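Local coordinates for protein neutral ceramidase (Pseudomonas aeruginosa, PDB 2ZWS) that catalyses the zinc-dependent hydrolysis of the N-acyl linkage of ceramides to sphingosine and a free fatty acid, and also the reverse synthesis, at residues L72-R77 and G129-I134; A42-I47 and E135-R140; P251-K256 and G260-E265; F201-T206 and L274-K279. One frame throughout, in Å; residues are numbered along the deposited sequence. Where two conformers were deposited one is given.

Contact 1: residues L72-R77 and G129-I134; sequences LKVLAR and GIVRSI
Val-74 is the first residue of 72-77 to meet the second helix, and it does so with both methyls. CG2 lies 3.8 Å from the branch methyl CG2 of Ile-130, and CG1 of Val-74 comes equally near that same carbon, so the isoleucine methyl is set against the fork of the valine. The two side chains cross at about a right angle. A looser touch, 4.3 Å from Val-74 CG1 to Val-131 CG2, extends the contact toward the next residue of 129-134. The segment axes approach to 9.9 Å and cross at -44°.

The setting is a beta-alpha-beta crossover. Helix 68-81 connects the parallel neighbouring strands 55-61 and 91-95, while helix 120-138 packs beside it and against the sheet, and Ile-130, between the two, also touches Thr-61 and Ala-42. Val-127, one turn before Val-131, adds a further apolar group against Val-74.

One turn after Val-74, Arg-77 contributes only the root of its chain: its CB sits 3.8 Å from CG2 of Val-131. In one of its two modelled conformers a bend at chi2 (-71°) then leads the guanidinium away from the partner helix, leaving the aliphatic base at the margin of the apolar patch. On the partner helix, Ser-133 bends its hydroxyl back onto its own backbone, OG donating to Ile-130 O at 2.7 Å. The oxygen is shared, since Ile-134 N also bonds to Ile-130 O at 3.2 Å, and this buried serine thereby satisfies its polar end within the helix.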
# COMPACT_ATOMS: atom_id res chain seq x y z
N LEU A 72 -11.93 5.45 8.33
CA LEU A 72 -13.20 5.98 8.85
C LEU A 72 -14.22 6.21 7.74
O LEU A 72 -15.38 5.91 7.91
CB LEU A 72 -12.94 7.27 9.65
CG LEU A 72 -12.13 7.08 10.93
CD1 LEU A 72 -11.77 8.45 11.57
CD2 LEU A 72 -12.85 6.19 11.95
N LYS A 73 -13.77 6.75 6.61
CA LYS A 73 -14.68 7.08 5.52
C LYS A 73 -15.12 5.82 4.81
O LYS A 73 -16.28 5.70 4.44
CB LYS A 73 -14.04 8.08 4.54
CG LYS A 73 -14.99 8.56 3.43
CD LYS A 73 -16.19 9.38 3.97
CE LYS A 73 -16.77 10.26 2.89
NZ LYS A 73 -15.69 11.09 2.26
N VAL A 74 -14.19 4.87 4.62
CA VAL A 74 -14.59 3.60 4.02
C VAL A 74 -15.67 2.93 4.88
O VAL A 74 -16.68 2.44 4.36
CB VAL A 74 -13.37 2.67 3.79
CG1 VAL A 74 -13.81 1.21 3.54
CG2 VAL A 74 -12.49 3.18 2.63
N LEU A 75 -15.49 2.89 6.19
CA LEU A 75 -16.49 2.26 7.05
C LEU A 75 -17.84 2.95 6.97
O LEU A 75 -18.88 2.29 6.92
CB LEU A 75 -16.01 2.21 8.50
CG LEU A 75 -14.96 1.14 8.74
CD1 LEU A 75 -14.32 1.38 10.10
CD2 LEU A 75 -15.57 -0.26 8.65
N ALA A 76 -17.84 4.29 6.97
CA ALA A 76 -19.10 5.01 6.84
C ALA A 76 -19.80 4.66 5.53
O ALA A 76 -21.02 4.46 5.52
CB ALA A 76 -18.84 6.52 6.93
N ARG A 77 -19.03 4.62 4.43
CA ARG A 77 -19.60 4.30 3.12
C ARG A 77 -20.18 2.91 3.09
O ARG A 77 -21.26 2.69 2.51
CB ARG A 77 -18.53 4.41 2.03
CG ARG A 77 -18.11 5.83 1.71
CD ARG A 77 -19.21 6.58 0.97
NE ARG A 77 -18.67 7.73 0.25
CZ ARG A 77 -18.27 8.87 0.81
NH1 ARG A 77 -18.34 9.03 2.13
NH2 ARG A 77 -17.80 9.85 0.05
N GLY A 129 -12.33 3.64 -4.43
CA GLY A 129 -11.83 2.38 -5.00
C GLY A 129 -11.78 1.24 -4.00
O GLY A 129 -12.03 0.07 -4.36
N ILE A 130 -11.49 1.54 -2.73
CA ILE A 130 -11.55 0.49 -1.71
C ILE A 130 -12.98 -0.03 -1.62
O ILE A 130 -13.25 -1.26 -1.63
CB ILE A 130 -11.06 1.00 -0.33
CG1 ILE A 130 -9.54 1.22 -0.38
CG2 ILE A 130 -11.45 0.02 0.80
CD1 ILE A 130 -8.91 1.97 0.84
N VAL A 131 -13.94 0.89 -1.54
CA VAL A 131 -15.34 0.46 -1.49
C VAL A 131 -15.71 -0.34 -2.76
O VAL A 131 -16.32 -1.40 -2.67
CB VAL A 131 -16.28 1.68 -1.27
CG1 VAL A 131 -17.78 1.25 -1.41
CG2 VAL A 131 -16.02 2.32 0.08
N ARG A 132 -15.28 0.11 -3.93
CA ARG A 132 -15.61 -0.59 -5.18
C ARG A 132 -15.00 -2.00 -5.18
O ARG A 132 -15.59 -2.94 -5.65
CB ARG A 132 -15.07 0.21 -6.35
CG ARG A 132 -15.57 -0.25 -7.72
CD ARG A 132 -14.97 0.63 -8.89
NE ARG A 132 -14.83 2.04 -8.49
CZ ARG A 132 -13.67 2.70 -8.33
NH1 ARG A 132 -12.47 2.14 -8.62
NH2 ARG A 132 -13.73 3.96 -7.90
N SER A 133 -13.81 -2.15 -4.59
CA SER A 133 -13.17 -3.50 -4.57
C SER A 133 -14.01 -4.49 -3.74
O SER A 133 -14.15 -5.67 -4.10
CB SER A 133 -11.71 -3.43 -4.09
OG SER A 133 -11.64 -3.21 -2.71
N ILE A 134 -14.60 -4.00 -2.64
CA ILE A 134 -15.43 -4.83 -1.77
C ILE A 134 -16.73 -5.16 -2.46
O ILE A 134 -17.18 -6.30 -2.42
CB ILE A 134 -15.66 -4.13 -0.41
CG1 ILE A 134 -14.33 -3.99 0.37
CG2 ILE A 134 -16.64 -4.91 0.50
CD1 ILE A 134 -14.39 -2.99 1.59

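Contact 2: residues A42-I47 and E135-R140; sequences ARAFVI and ERAQAR
Ala-44 on the strand and Ala-137 on the helix mark where the two backbones come nearest, their CA atoms 6.1 Å apart. Residues 42-47 run as an extended strand, with Ala-44 and Val-46 turned to the helix and Phe-45 to the other side of the sheet. The last turns of helix 120-138 lie over the face that carries Ala-44 and Val-46.

Such closeness is possible because the facing residues are small. The single methyl of Ala-137 is the centre of the contact: its CB stands 3.9 Å from CB of Ala-44 and also 3.7 Å from the carbonyl oxygen, Ala-44 O. Roughly at right angles to the approach of Ala-44 CB, CG2 of Val-46 reaches the same CB of Ala-137 at 3.7 Å. With CG1 anti to the backbone N (chi1 176°), CG2 lies beside that N and is the methyl that meets the helix, going on to lie 4.1 Å from Gln-138 N.

This is helix-on-sheet packing in the large mixed sheet where strand 41-49 runs antiparallel between strands 5-13 and 55-61. Val-57 and Val-59 of the latter continue the apolar floor beside Val-46 and Ala-44. Across the sheet Arg-43 makes salt bridges with Glu-228 and Asp-62, and Phe-45 meets the ring of Phe-187.

Beyond Gln-138, Arg-140 folds its side chain back toward Arg-136. Its NH1 donates to Arg-136 O at 2.9 Å with an N-H...O angle of 150°, the oxygen sitting at the guanidinium edge close to its plane, although the donor is tilted 26° from the carbonyl plane. Arg-140 N bonds to Ala-137 O at 3.0 Å.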
# COMPACT_ATOMS: atom_id res chain seq x y z
N ALA A 42 -6.86 -1.68 -5.03
CA ALA A 42 -7.34 -2.32 -3.83
C ALA A 42 -7.79 -3.73 -4.23
O ALA A 42 -8.53 -3.91 -5.19
CB ALA A 42 -8.53 -1.57 -3.26
N ARG A 43 -7.32 -4.71 -3.47
CA ARG A 43 -7.65 -6.13 -3.74
C ARG A 43 -8.37 -6.64 -2.51
O ARG A 43 -7.80 -6.66 -1.41
CB ARG A 43 -6.35 -6.91 -3.97
CG ARG A 43 -5.71 -6.64 -5.34
CD ARG A 43 -4.34 -7.32 -5.51
NE ARG A 43 -3.80 -7.16 -6.86
CZ ARG A 43 -3.04 -6.13 -7.24
NH1 ARG A 43 -2.72 -5.19 -6.35
NH2 ARG A 43 -2.58 -6.03 -8.50
N ALA A 44 -9.63 -7.00 -2.68
CA ALA A 44 -10.52 -7.37 -1.57
C ALA A 44 -10.81 -8.85 -1.56
O ALA A 44 -11.07 -9.45 -2.63
CB ALA A 44 -11.84 -6.61 -1.66
N PHE A 45 -10.83 -9.41 -0.35
CA PHE A 45 -11.04 -10.85 -0.17
C PHE A 45 -12.13 -10.98 0.87
O PHE A 45 -11.92 -10.71 2.05
CB PHE A 45 -9.76 -11.53 0.34
CG PHE A 45 -8.61 -11.40 -0.60
CD1 PHE A 45 -7.91 -10.19 -0.71
CD2 PHE A 45 -8.25 -12.47 -1.43
CE1 PHE A 45 -6.84 -10.06 -1.59
CE2 PHE A 45 -7.16 -12.34 -2.33
CZ PHE A 45 -6.46 -11.15 -2.40
N VAL A 46 -13.32 -11.34 0.39
CA VAL A 46 -14.45 -11.57 1.29
C VAL A 46 -14.48 -13.05 1.61
O VAL A 46 -14.40 -13.86 0.68
CB VAL A 46 -15.81 -11.18 0.59
CG1 VAL A 46 -16.96 -11.52 1.49
CG2 VAL A 46 -15.82 -9.70 0.29
N ILE A 47 -14.59 -13.39 2.90
CA ILE A 47 -14.66 -14.80 3.29
C ILE A 47 -15.89 -15.00 4.15
O ILE A 47 -16.14 -14.23 5.07
CB ILE A 47 -13.41 -15.23 4.11
CG1 ILE A 47 -12.13 -14.89 3.35
CG2 ILE A 47 -13.48 -16.73 4.46
CD1 ILE A 47 -10.89 -15.01 4.23
N GLU A 135 -17.32 -4.17 -3.13
CA GLU A 135 -18.54 -4.39 -3.91
C GLU A 135 -18.32 -5.46 -4.97
O GLU A 135 -19.19 -6.34 -5.19
CB GLU A 135 -18.95 -3.08 -4.55
CG GLU A 135 -19.45 -2.10 -3.54
CD GLU A 135 -19.87 -0.78 -4.18
OE1 GLU A 135 -19.30 -0.40 -5.23
OE2 GLU A 135 -20.77 -0.13 -3.62
N ARG A 136 -17.17 -5.39 -5.65
CA ARG A 136 -16.86 -6.37 -6.68
C ARG A 136 -16.65 -7.75 -6.07
O ARG A 136 -17.14 -8.74 -6.61
CB ARG A 136 -15.66 -5.96 -7.52
CG ARG A 136 -15.96 -4.73 -8.33
CD ARG A 136 -14.74 -4.17 -9.03
NE ARG A 136 -15.15 -3.22 -10.07
CZ ARG A 136 -14.30 -2.56 -10.86
NH1 ARG A 136 -12.99 -2.71 -10.71
NH2 ARG A 136 -14.76 -1.73 -11.79
N ALA A 137 -15.92 -7.81 -4.96
CA ALA A 137 -15.69 -9.07 -4.29
C ALA A 137 -16.97 -9.73 -3.81
O ALA A 137 -17.17 -10.92 -4.04
CB ALA A 137 -14.70 -8.90 -3.13
N GLN A 138 -17.84 -8.97 -3.15
CA GLN A 138 -19.06 -9.56 -2.63
C GLN A 138 -20.03 -10.00 -3.73
O GLN A 138 -20.86 -10.88 -3.49
CB GLN A 138 -19.74 -8.63 -1.65
CG GLN A 138 -20.37 -7.42 -2.31
CD GLN A 138 -20.92 -6.42 -1.32
OE1 GLN A 138 -21.63 -5.49 -1.70
NE2 GLN A 138 -20.59 -6.60 -0.05
N ALA A 139 -19.92 -9.42 -4.93
CA ALA A 139 -20.78 -9.83 -6.07
C ALA A 139 -20.24 -11.09 -6.76
O ALA A 139 -20.89 -11.65 -7.67
CB ALA A 139 -20.87 -8.69 -7.08
N ARG A 140 -19.08 -11.57 -6.32
CA ARG A 140 -18.43 -12.74 -6.91
C ARG A 140 -18.25 -13.88 -5.90
O ARG A 140 -17.40 -14.76 -6.08
CB ARG A 140 -17.09 -12.34 -7.54
CG ARG A 140 -17.25 -11.38 -8.73
CD ARG A 140 -15.94 -10.73 -9.11
NE ARG A 140 -16.06 -9.94 -10.34
CZ ARG A 140 -16.74 -8.79 -10.46
NH1 ARG A 140 -17.40 -8.27 -9.43
NH2 ARG A 140 -16.78 -8.17 -11.63

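Contact 3: residues P251-K256 and G260-E265; sequences PNLNLK and GPFDNE
The loop that leads from strand 249-251, just past the presumed nucleophile Ser-250, into helix 265-286 is pinched together here by Pro-261, which packs against Leu-253, Asn-254 and Leu-255. An Asx turn shapes one limb of this surface loop and a beta turn, 260-263, the other.

The pyrrolidine ring of Pro-261 points into the opposite limb. Its CB is 3.5 Å from Asn-254 O, while its CG lies 3.9 Å from CD2 of Leu-255, whose end swings in although its base runs alongside. Leu-253 likewise brings CD2 to the partner limb, where the model puts it 4.0 Å from CZ of Phe-262. The face of that ring is partly covered from within its own segment, by CG of Pro-261 lying toward the rim. The modelled chi1 of -11° nearly eclipses CG of Phe-262 with the backbone N, so the position of this exposed ring, and with it the Leu-253 touch, is uncertain.

Between the limbs lies a water. It accepts from Asn-254 N at 3.0 Å; its link to Pro-261 O, modelled at 2.5 Å, is improbably short, and the exact geometry of this bridge is doubtful. The Asx turn fixes the asparagine from the other end: Lys-256 N donates to Asn-254 OD1 at 3.1 Å with an N-H...O angle of 161°, holding the buried side chain beside Asn-268 and Glu-271 of the following helix.

The beta turn is clasped twice: Asp-263 N bonds to Gly-260 O at 3.1 Å, and in return Gly-260 N donates to Asp-263 OD2 at 3.0 Å, approaching from above the carboxylate plane, 71° out of it.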
# COMPACT_ATOMS: atom_id res chain seq x y z
N PRO A 251 14.60 -3.85 0.65
CA PRO A 251 14.91 -4.82 -0.41
C PRO A 251 16.41 -5.15 -0.36
O PRO A 251 17.27 -4.28 -0.07
CB PRO A 251 14.59 -4.07 -1.70
CG PRO A 251 13.60 -3.02 -1.27
CD PRO A 251 14.04 -2.59 0.10
N ASN A 252 16.72 -6.40 -0.64
CA ASN A 252 18.12 -6.78 -0.79
C ASN A 252 18.70 -6.09 -2.03
O ASN A 252 17.96 -5.76 -2.97
CB ASN A 252 18.21 -8.28 -0.96
CG ASN A 252 19.64 -8.81 -0.88
OD1 ASN A 252 20.57 -8.14 -0.37
ND2 ASN A 252 19.83 -10.00 -1.42
N LEU A 253 20.02 -5.88 -2.04
CA LEU A 253 20.72 -5.46 -3.26
C LEU A 253 20.46 -6.42 -4.41
O LEU A 253 20.36 -7.64 -4.20
CB LEU A 253 22.22 -5.35 -3.01
CG LEU A 253 22.67 -4.28 -2.03
CD1 LEU A 253 24.18 -4.42 -1.87
CD2 LEU A 253 22.25 -2.87 -2.44
N ASN A 254 20.34 -5.88 -5.62
CA ASN A 254 20.15 -6.72 -6.80
C ASN A 254 21.47 -6.96 -7.50
O ASN A 254 21.96 -6.12 -8.27
CB ASN A 254 19.16 -6.08 -7.76
CG ASN A 254 19.01 -6.86 -9.04
OD1 ASN A 254 19.45 -8.02 -9.15
ND2 ASN A 254 18.36 -6.25 -10.02
N LEU A 255 22.07 -8.11 -7.19
CA LEU A 255 23.38 -8.46 -7.75
C LEU A 255 23.26 -9.57 -8.79
O LEU A 255 24.23 -10.27 -9.07
CB LEU A 255 24.36 -8.82 -6.64
CG LEU A 255 24.59 -7.70 -5.61
CD1 LEU A 255 25.56 -8.17 -4.51
CD2 LEU A 255 25.09 -6.39 -6.25
N LYS A 256 22.09 -9.69 -9.42
CA LYS A 256 21.90 -10.61 -10.52
C LYS A 256 22.89 -10.30 -11.66
O LYS A 256 23.26 -9.14 -11.85
CB LYS A 256 20.47 -10.47 -11.06
CG LYS A 256 19.43 -11.17 -10.20
CD LYS A 256 19.51 -12.70 -10.35
CE LYS A 256 18.85 -13.18 -11.63
NZ LYS A 256 18.88 -14.66 -11.71
N GLY A 260 24.34 -3.73 -12.19
CA GLY A 260 24.80 -2.99 -11.01
C GLY A 260 23.56 -2.69 -10.18
O GLY A 260 22.45 -2.65 -10.72
N PRO A 261 23.72 -2.51 -8.86
CA PRO A 261 22.47 -2.57 -8.10
C PRO A 261 21.42 -1.43 -7.81
O PRO A 261 20.28 -1.79 -7.74
CB PRO A 261 22.94 -3.11 -6.74
CG PRO A 261 24.32 -2.58 -6.59
CD PRO A 261 24.90 -2.41 -7.98
N PHE A 262 21.66 -0.14 -7.62
CA PHE A 262 21.90 1.05 -8.48
C PHE A 262 21.64 1.34 -9.99
O PHE A 262 21.30 2.48 -10.31
CB PHE A 262 22.97 1.94 -7.81
CG PHE A 262 23.26 1.50 -6.40
CD1 PHE A 262 22.21 1.21 -5.52
CD2 PHE A 262 24.56 1.29 -5.98
CE1 PHE A 262 22.45 0.75 -4.23
CE2 PHE A 262 24.82 0.84 -4.68
CZ PHE A 262 23.76 0.57 -3.81
N ASP A 263 21.78 0.39 -10.91
CA ASP A 263 21.76 0.79 -12.33
C ASP A 263 20.36 1.12 -12.84
O ASP A 263 20.18 2.00 -13.71
CB ASP A 263 22.38 -0.29 -13.21
CG ASP A 263 23.89 -0.33 -13.09
OD1 ASP A 263 24.46 0.51 -12.34
OD2 ASP A 263 24.51 -1.20 -13.74
N ASN A 264 19.38 0.40 -12.31
CA ASN A 264 18.04 0.49 -12.87
C ASN A 264 17.00 0.10 -11.82
O ASN A 264 16.86 -1.08 -11.45
CB ASN A 264 17.94 -0.35 -14.16
CG ASN A 264 16.71 -0.02 -14.98
OD1 ASN A 264 16.78 0.28 -16.19
ND2 ASN A 264 15.58 -0.05 -14.35
N GLU A 265 16.27 1.10 -11.34
CA GLU A 265 15.24 0.86 -10.32
C GLU A 265 14.06 0.02 -10.83
O GLU A 265 13.44 -0.72 -10.05
CB GLU A 265 14.78 2.19 -9.71
CG GLU A 265 14.22 3.16 -10.73
CD GLU A 265 13.98 4.58 -10.21
OE1 GLU A 265 13.96 5.49 -11.06
OE2 GLU A 265 13.79 4.78 -8.99
O HOH W 1 19.66 -2.97 -5.58

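Contact 4: residues F201-T206 and L274-K279; sequences FPVHST and LRQFAK. With ZN (zinc ion), chain B.
Val-203 and Gln-276 meet in an unexpected way, a methyl against an amide oxygen: CG1 of the valine lies 3.5 Å from OE1 of the glutamine. That methyl occupies the crowded position between its own backbone N and carbonyl carbon (chi1 61°), which turns it toward the Gln-276 amide. Gln-276 arrives from the opposite direction on a chain extended beyond CG. The same OE1 also sits at the edge of the Phe-201 ring, near its plane, with CD1 at 3.7 Å; ring and amide planes are turned 52° apart.

These two hydrophobic residues belong to the loop that carries a zinc ligand. His-204 NE2 binds the zinc ion at 2.1 Å, a water binds the metal at the same length, and His-97, Glu-411 and Tyr-448 complete the site. Leu-249 O accepts from ND1 of His-204, steadying the imidazole.

The buried amide finds its polar partners on helix 218-231. OE1 accepts from Lys-220 NZ, NE2 donates to Asn-219 OD1, and the same lysine also bonds to Phe-201 O. A single ammonium thus ties helix 265-286 to the loop start, and its charge would probably polarise the Gln-276 carbonyl.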
# COMPACT_ATOMS: atom_id res chain seq x y z
N PHE A 201 4.75 -11.17 3.64
CA PHE A 201 6.21 -11.24 3.73
C PHE A 201 6.74 -9.81 3.95
O PHE A 201 6.30 -8.90 3.25
CB PHE A 201 6.83 -11.83 2.46
CG PHE A 201 8.33 -11.77 2.44
CD1 PHE A 201 8.98 -10.83 1.65
CD2 PHE A 201 9.09 -12.68 3.19
CE1 PHE A 201 10.38 -10.75 1.64
CE2 PHE A 201 10.51 -12.60 3.20
CZ PHE A 201 11.15 -11.64 2.41
N PRO A 202 7.64 -9.60 4.93
CA PRO A 202 8.05 -8.21 5.19
C PRO A 202 9.25 -7.75 4.37
O PRO A 202 10.33 -8.35 4.45
CB PRO A 202 8.41 -8.22 6.69
CG PRO A 202 8.94 -9.67 6.91
CD PRO A 202 8.25 -10.57 5.87
N VAL A 203 9.06 -6.67 3.62
CA VAL A 203 10.16 -6.00 2.93
C VAL A 203 9.64 -4.64 2.46
O VAL A 203 8.57 -4.59 1.86
CB VAL A 203 10.73 -6.84 1.73
CG1 VAL A 203 9.65 -7.13 0.63
CG2 VAL A 203 11.99 -6.17 1.15
N HIS A 204 10.37 -3.56 2.77
CA HIS A 204 9.96 -2.24 2.27
C HIS A 204 9.76 -2.26 0.75
O HIS A 204 10.58 -2.78 0.01
CB HIS A 204 10.94 -1.13 2.65
CG HIS A 204 10.57 -0.42 3.91
ND1 HIS A 204 10.69 -1.00 5.16
CD2 HIS A 204 10.08 0.83 4.12
CE1 HIS A 204 10.26 -0.14 6.07
NE2 HIS A 204 9.87 0.97 5.46
N SER A 205 8.66 -1.63 0.33
CA SER A 205 8.36 -1.50 -1.08
C SER A 205 8.94 -0.19 -1.61
O SER A 205 8.22 0.76 -2.00
CB SER A 205 6.84 -1.60 -1.30
OG SER A 205 6.43 -2.94 -1.04
N THR A 206 10.27 -0.17 -1.66
CA THR A 206 11.04 1.06 -1.92
C THR A 206 12.03 0.81 -3.05
O THR A 206 13.05 1.50 -3.15
CB THR A 206 11.83 1.48 -0.67
OG1 THR A 206 12.57 0.34 -0.18
CG2 THR A 206 10.92 1.99 0.44
N LEU A 274 9.79 -10.44 -8.33
CA LEU A 274 9.87 -11.84 -8.78
C LEU A 274 10.33 -12.78 -7.68
O LEU A 274 9.84 -13.91 -7.60
CB LEU A 274 10.78 -11.99 -9.99
CG LEU A 274 10.17 -11.49 -11.29
CD1 LEU A 274 11.22 -11.51 -12.39
CD2 LEU A 274 8.94 -12.29 -11.71
N ARG A 275 11.25 -12.33 -6.83
CA ARG A 275 11.72 -13.19 -5.73
C ARG A 275 10.58 -13.52 -4.77
O ARG A 275 10.41 -14.68 -4.37
CB ARG A 275 12.90 -12.54 -4.99
CG ARG A 275 14.15 -12.51 -5.84
CD ARG A 275 15.29 -11.81 -5.16
NE ARG A 275 16.38 -11.62 -6.11
CZ ARG A 275 17.56 -11.07 -5.84
NH1 ARG A 275 17.86 -10.64 -4.62
NH2 ARG A 275 18.45 -10.94 -6.83
N GLN A 276 9.74 -12.52 -4.51
CA GLN A 276 8.56 -12.73 -3.63
C GLN A 276 7.54 -13.61 -4.32
O GLN A 276 7.00 -14.54 -3.71
CB GLN A 276 7.91 -11.40 -3.24
CG GLN A 276 8.83 -10.57 -2.35
CD GLN A 276 8.26 -9.22 -2.10
OE1 GLN A 276 7.42 -9.07 -1.23
NE2 GLN A 276 8.69 -8.23 -2.87
N PHE A 277 7.26 -13.31 -5.58
CA PHE A 277 6.33 -14.10 -6.35
C PHE A 277 6.73 -15.58 -6.34
O PHE A 277 5.88 -16.46 -6.14
CB PHE A 277 6.24 -13.65 -7.81
CG PHE A 277 5.59 -14.69 -8.68
CD1 PHE A 277 4.22 -14.87 -8.64
CD2 PHE A 277 6.37 -15.56 -9.42
CE1 PHE A 277 3.60 -15.91 -9.38
CE2 PHE A 277 5.78 -16.58 -10.16
CZ PHE A 277 4.39 -16.77 -10.13
N ALA A 278 8.02 -15.86 -6.60
CA ALA A 278 8.44 -17.25 -6.80
C ALA A 278 8.18 -18.06 -5.54
O ALA A 278 7.69 -19.19 -5.59
CB ALA A 278 9.87 -17.33 -7.25
N LYS A 279 8.45 -17.45 -4.39
CA LYS A 279 8.22 -18.13 -3.12
C LYS A 279 6.74 -18.33 -2.85
O LYS A 279 6.33 -19.41 -2.37
CB LYS A 279 8.93 -17.41 -1.96
CG LYS A 279 8.95 -18.23 -0.63
CD LYS A 279 9.80 -19.48 -0.81
CE LYS A 279 9.88 -20.37 0.41
NZ LYS A 279 10.98 -21.33 0.10
ZN ZN B . 8.58 2.47 6.20
O HOH W 2 9.00 4.17 5.02

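The four contacts form two pairs. Contacts 1 and 2 share helix 120-138 and have centres 11 Å apart; they touch where Ser-133 CB lies 3.4 Å from Ala-42 O, so one helix links helix 68-81 to the sheet. Contacts 3 and 4, centres 14 Å apart, meet where Pro-251 CG approaches His-204 O at 3.3 Å, joining the zinc loop to the chain just after the presumed nucleophile Ser-250. The Ser-250 side chain is about 6 Å from that of Val-203 and about 8 Å from that of Leu-253. Between the pairs, contacts 2 and 4 come nearest, about 11 Å between closest atoms.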